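Local coordinates for putative histidinol-phosphate aminotransferase (Erwinia carotovora atroseptica, PDB 3LY1), which probably acts as a pyridoxal-phosphate-dependent aminotransferase, possibly on histidinol phosphate, and binds the cofactor pyridoxal 5'-phosphate, at residues 19-27 against 329-340. Sequence-based numbering, arbitrary orientation. Where two conformers were deposited one is given.
Sequences IRINFNENP and RISLGTPQEMQW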
loop_
_atom_site.group_PDB
_atom_site.type_symbol
_atom_site.label_atom_id
_atom_site.label_comp_id
_atom_site.label_asym_id
_atom_site.label_seq_id
_atom_site.Cartn_x
_atom_site.Cartn_y
_atom_site.Cartn_z
ATOM N N ILE A 19 -2.146 15.175 -24.236
ATOM C CA ILE A 19 -0.765 14.874 -23.842
ATOM C C ILE A 19 -0.723 15.122 -22.326
ATOM O O ILE A 19 -1.105 16.204 -21.863
ATOM C CB ILE A 19 0.265 15.790 -24.543
ATOM C CG1 ILE A 19 0.333 15.482 -26.047
ATOM C CG2 ILE A 19 1.649 15.655 -23.902
ATOM C CD1 ILE A 19 1.114 16.510 -26.859
ATOM N N ARG A 20 -0.242 14.127 -21.583
ATOM C CA ARG A 20 -0.287 14.154 -20.125
ATOM C C ARG A 20 1.124 14.391 -19.612
ATOM O O ARG A 20 1.927 13.474 -19.574
ATOM C CB ARG A 20 -0.850 12.815 -19.624
ATOM C CG ARG A 20 -2.365 12.655 -19.894
ATOM C CD ARG A 20 -2.870 11.222 -19.725
ATOM N NE ARG A 20 -2.832 10.755 -18.326
ATOM C CZ ARG A 20 -3.340 9.595 -17.909
ATOM N NH1 ARG A 20 -3.947 8.768 -18.774
ATOM N NH2 ARG A 20 -3.260 9.255 -16.632
ATOM N N ILE A 21 1.434 15.642 -19.264
ATOM C CA ILE A 21 2.792 15.987 -18.829
ATOM C C ILE A 21 2.621 16.747 -17.537
ATOM O O ILE A 21 3.169 17.846 -17.312
ATOM C CB ILE A 21 3.614 16.756 -19.917
ATOM C CG1 ILE A 21 2.808 17.917 -20.518
ATOM C CG2 ILE A 21 4.119 15.770 -21.023
ATOM C CD1 ILE A 21 3.571 18.728 -21.585
ATOM N N ASN A 22 1.803 16.141 -16.691
ATOM C CA ASN A 22 1.328 16.778 -15.472
ATOM C C ASN A 22 1.811 16.151 -14.159
ATOM O O ASN A 22 1.782 16.819 -13.130
ATOM C CB ASN A 22 -0.214 16.896 -15.468
ATOM C CG ASN A 22 -0.953 15.584 -15.794
ATOM O OD1 ASN A 22 -0.366 14.588 -16.288
ATOM N ND2 ASN A 22 -2.289 15.609 -15.567
ATOM N N PHE A 23 2.224 14.886 -14.189
ATOM C CA PHE A 23 2.502 14.142 -12.946
ATOM C C PHE A 23 3.870 13.427 -12.916
ATOM O O PHE A 23 4.069 12.481 -12.136
ATOM C CB PHE A 23 1.373 13.121 -12.683
ATOM C CG PHE A 23 0.012 13.744 -12.427
ATOM C CD1 PHE A 23 -0.148 14.800 -11.502
ATOM C CD2 PHE A 23 -1.117 13.259 -13.077
ATOM C CE1 PHE A 23 -1.423 15.347 -11.261
ATOM C CE2 PHE A 23 -2.377 13.806 -12.859
ATOM C CZ PHE A 23 -2.531 14.852 -11.969
ATOM N N ASN A 24 4.821 13.888 -13.727
ATOM C CA ASN A 24 6.170 13.321 -13.808
ATOM C C ASN A 24 6.206 11.817 -14.047
ATOM O O ASN A 24 7.143 11.112 -13.618
ATOM C CB ASN A 24 7.012 13.660 -12.557
ATOM C CG ASN A 24 7.184 15.158 -12.318
ATOM O OD1 ASN A 24 7.474 15.613 -11.158
ATOM N ND2 ASN A 24 7.009 15.937 -13.366
ATOM N N GLU A 25 5.183 11.311 -14.715
ATOM C CA GLU A 25 5.143 9.902 -15.081
ATOM C C GLU A 25 6.080 9.723 -16.253
ATOM O O GLU A 25 6.266 10.643 -17.050
ATOM C CB GLU A 25 3.707 9.473 -15.435
ATOM C CG GLU A 25 2.717 9.771 -14.281
ATOM C CD GLU A 25 1.266 9.938 -14.728
ATOM O OE1 GLU A 25 1.008 10.624 -15.750
ATOM O OE2 GLU A 25 0.374 9.409 -14.023
ATOM N N ASN A 26 6.671 8.538 -16.378
ATOM C CA ASN A 26 7.511 8.206 -17.508
ATOM C C ASN A 26 6.531 7.972 -18.655
ATOM O O ASN A 26 5.547 7.253 -18.438
ATOM C CB ASN A 26 8.292 6.924 -17.214
ATOM C CG ASN A 26 9.423 6.671 -18.186
ATOM O OD1 ASN A 26 9.264 6.788 -19.420
ATOM N ND2 ASN A 26 10.570 6.268 -17.647
ATOM N N PRO A 27 6.743 8.637 -19.827
ATOM C CA PRO A 27 5.827 8.565 -20.984
ATOM C C PRO A 27 6.028 7.300 -21.812
ATOM O O PRO A 27 5.205 6.987 -22.692
ATOM C CB PRO A 27 6.210 9.798 -21.810
ATOM C CG PRO A 27 7.691 9.950 -21.548
ATOM C CD PRO A 27 7.844 9.593 -20.077
ATOM N N ARG A 329 5.721 23.803 -13.892
ATOM C CA ARG A 329 6.451 22.576 -13.985
ATOM C C ARG A 329 5.837 21.788 -15.114
ATOM O O ARG A 329 4.623 21.469 -15.089
ATOM C CB ARG A 329 6.354 21.766 -12.676
ATOM C CG ARG A 329 7.328 20.558 -12.705
ATOM C CD ARG A 329 7.029 19.540 -11.575
ATOM N NE ARG A 329 5.746 18.881 -11.835
ATOM C CZ ARG A 329 5.072 18.167 -10.955
ATOM N NH1 ARG A 329 5.527 18.032 -9.713
ATOM N NH2 ARG A 329 3.917 17.619 -11.309
ATOM N N ILE A 330 6.656 21.514 -16.123
ATOM C CA ILE A 330 6.238 20.824 -17.308
ATOM C C ILE A 330 6.913 19.461 -17.306
ATOM O O ILE A 330 8.127 19.389 -17.398
ATOM C CB ILE A 330 6.738 21.547 -18.585
ATOM C CG1 ILE A 330 6.270 22.994 -18.637
ATOM C CG2 ILE A 330 6.312 20.769 -19.824
ATOM C CD1 ILE A 330 4.758 23.194 -18.578
ATOM N N SER A 331 6.163 18.372 -17.178
ATOM C CA SER A 331 6.813 17.042 -17.278
ATOM C C SER A 331 7.302 16.743 -18.699
ATOM O O SER A 331 6.778 17.234 -19.712
ATOM C CB SER A 331 5.919 15.890 -16.729
ATOM O OG SER A 331 5.301 16.296 -15.483
ATOM N N LEU A 332 8.303 15.897 -18.791
ATOM C CA LEU A 332 8.852 15.588 -20.100
ATOM C C LEU A 332 8.135 14.379 -20.685
ATOM O O LEU A 332 8.154 13.292 -20.119
ATOM C CB LEU A 332 10.351 15.412 -20.026
ATOM C CG LEU A 332 11.176 16.641 -19.621
ATOM C CD1 LEU A 332 12.688 16.292 -19.514
ATOM C CD2 LEU A 332 10.967 17.813 -20.569
ATOM N N GLY A 333 7.429 14.620 -21.786
ATOM C CA GLY A 333 6.790 13.565 -22.576
ATOM C C GLY A 333 7.756 12.887 -23.528
ATOM O O GLY A 333 8.967 13.068 -23.440
ATOM N N THR A 334 7.222 12.090 -24.454
ATOM C CA THR A 334 8.064 11.434 -25.455
ATOM C C THR A 334 8.617 12.547 -26.348
ATOM O O THR A 334 8.061 13.655 -26.342
ATOM C CB THR A 334 7.276 10.440 -26.339
ATOM O OG1 THR A 334 6.334 11.151 -27.162
ATOM C CG2 THR A 334 6.548 9.400 -25.477
ATOM N N PRO A 335 9.703 12.269 -27.097
ATOM C CA PRO A 335 10.263 13.316 -27.981
ATOM C C PRO A 335 9.218 13.894 -28.959
ATOM O O PRO A 335 9.150 15.116 -29.160
ATOM C CB PRO A 335 11.421 12.581 -28.698
ATOM C CG PRO A 335 11.900 11.576 -27.600
ATOM C CD PRO A 335 10.593 11.082 -27.015
ATOM N N GLN A 336 8.377 13.016 -29.514
ATOM C CA GLN A 336 7.350 13.478 -30.450
ATOM C C GLN A 336 6.309 14.314 -29.724
ATOM O O GLN A 336 5.847 15.331 -30.264
ATOM C CB GLN A 336 6.683 12.330 -31.190
ATOM C CG GLN A 336 7.525 11.759 -32.320
ATOM C CD GLN A 336 6.940 10.475 -32.844
ATOM O OE1 GLN A 336 7.028 9.432 -32.194
ATOM N NE2 GLN A 336 6.322 10.541 -34.011
ATOM N N GLU A 337 5.961 13.953 -28.484
ATOM C CA GLU A 337 5.020 14.787 -27.742
ATOM C C GLU A 337 5.623 16.179 -27.470
ATOM O O GLU A 337 4.909 17.196 -27.502
ATOM C CB GLU A 337 4.576 14.119 -26.438
ATOM C CG GLU A 337 3.624 12.927 -26.594
ATOM C CD GLU A 337 3.366 12.199 -25.265
ATOM O OE1 GLU A 337 4.216 12.276 -24.331
ATOM O OE2 GLU A 337 2.305 11.544 -25.159
HETATM N N MSE A 338 6.912 16.231 -27.143
HETATM C CA MSE A 338 7.534 17.487 -26.729
HETATM C C MSE A 338 7.779 18.404 -27.923
HETATM O O MSE A 338 7.702 19.620 -27.781
HETATM C CB MSE A 338 8.829 17.256 -25.934
HETATM C CG MSE A 338 8.587 16.658 -24.567
HETATM SE SE MSE A 338 6.917 17.241 -23.730
HETATM C CE MSE A 338 7.314 19.136 -23.394
ATOM N N GLN A 339 8.064 17.824 -29.094
ATOM C CA GLN A 339 8.088 18.604 -30.343
ATOM C C GLN A 339 6.730 19.275 -30.639
ATOM O O GLN A 339 6.657 20.444 -31.016
ATOM C CB GLN A 339 8.516 17.760 -31.544
ATOM C CG GLN A 339 8.652 18.609 -32.796
ATOM C CD GLN A 339 9.773 19.638 -32.667
ATOM O OE1 GLN A 339 10.868 19.308 -32.213
ATOM N NE2 GLN A 339 9.494 20.891 -33.048
ATOM N N TRP A 340 5.652 18.538 -30.465
ATOM C CA TRP A 340 4.336 19.093 -30.689
ATOM C C TRP A 340 4.025 20.182 -29.642
ATOM O O TRP A 340 3.469 21.274 -29.970
ATOM C CB TRP A 340 3.304 17.974 -30.629
ATOM C CG TRP A 340 2.028 18.353 -31.203
ATOM C CD1 TRP A 340 1.634 18.212 -32.515
ATOM C CD2 TRP A 340 0.951 18.969 -30.521
ATOM N NE1 TRP A 340 0.363 18.697 -32.666
ATOM C CE2 TRP A 340 -0.077 19.167 -31.456
ATOM C CE3 TRP A 340 0.752 19.369 -29.203
ATOM C CZ2 TRP A 340 -1.297 19.767 -31.114
ATOM C CZ3 TRP A 340 -0.471 19.962 -28.856
ATOM C CH2 TRP A 340 -1.477 20.152 -29.815
HETATM O O HOH W 1 0.478 11.739 -22.902
HETATM O O HOH W 2 3.418 11.966 -21.643
HETATM O O HOH W 3 2.914 8.573 -23.494
#
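Ile21 and Ser331 carry the tight middle of this contact, where the chain leaving strand 19-20 runs along the end of strand 327-331. Ser331 N donates to Ile21 O at 3.0 Å, tying the two backbones together. The Ile21 side chain spreads over the backbone beyond: with CG1 held between the backbone N and the carbonyl carbon (chi1 48°), CG2 stands anti to that carbon and lies 3.6 Å from Gly333 N, while CD1 lies beside Ile330 CG2. Next to this core the Ser331 hydroxyl oxygen is gripped twice by Asn24, through Asn24 N at 3.0 Å and, weakly, through ND2. The same amide sets its OD1 over one face of the Arg329 guanidinium, the two planes 53° apart. Arg329, bent at chi3 (68°), sends NH2 to Asn22 O at its edge in a weak bond, and its NH1 to Asn152, a cofactor-binding residue. Toward the helix the packing gives way to water. Pro27 CG still rests 3.5 Å from Gly333 C, and Ile19 CD1 reaches Trp340 CE3 at 3.7 Å, but between them the Glu337 carboxylate meets the 19-27 segment largely through waters: one bridges Arg20 N and OE2, another links Pro27 O to OE2 by a weak second bond. Glu337 OE1 accepts from Thr334 N at 3.0 Å, and Thr334 OG1 from Glu337 N, a capping box starting helix 335-350. The bound citrate at Arg329 NH2 is consistent with the substrate-carboxylate site that a C-terminal-domain arginine forms in fold-type I aminotransferases.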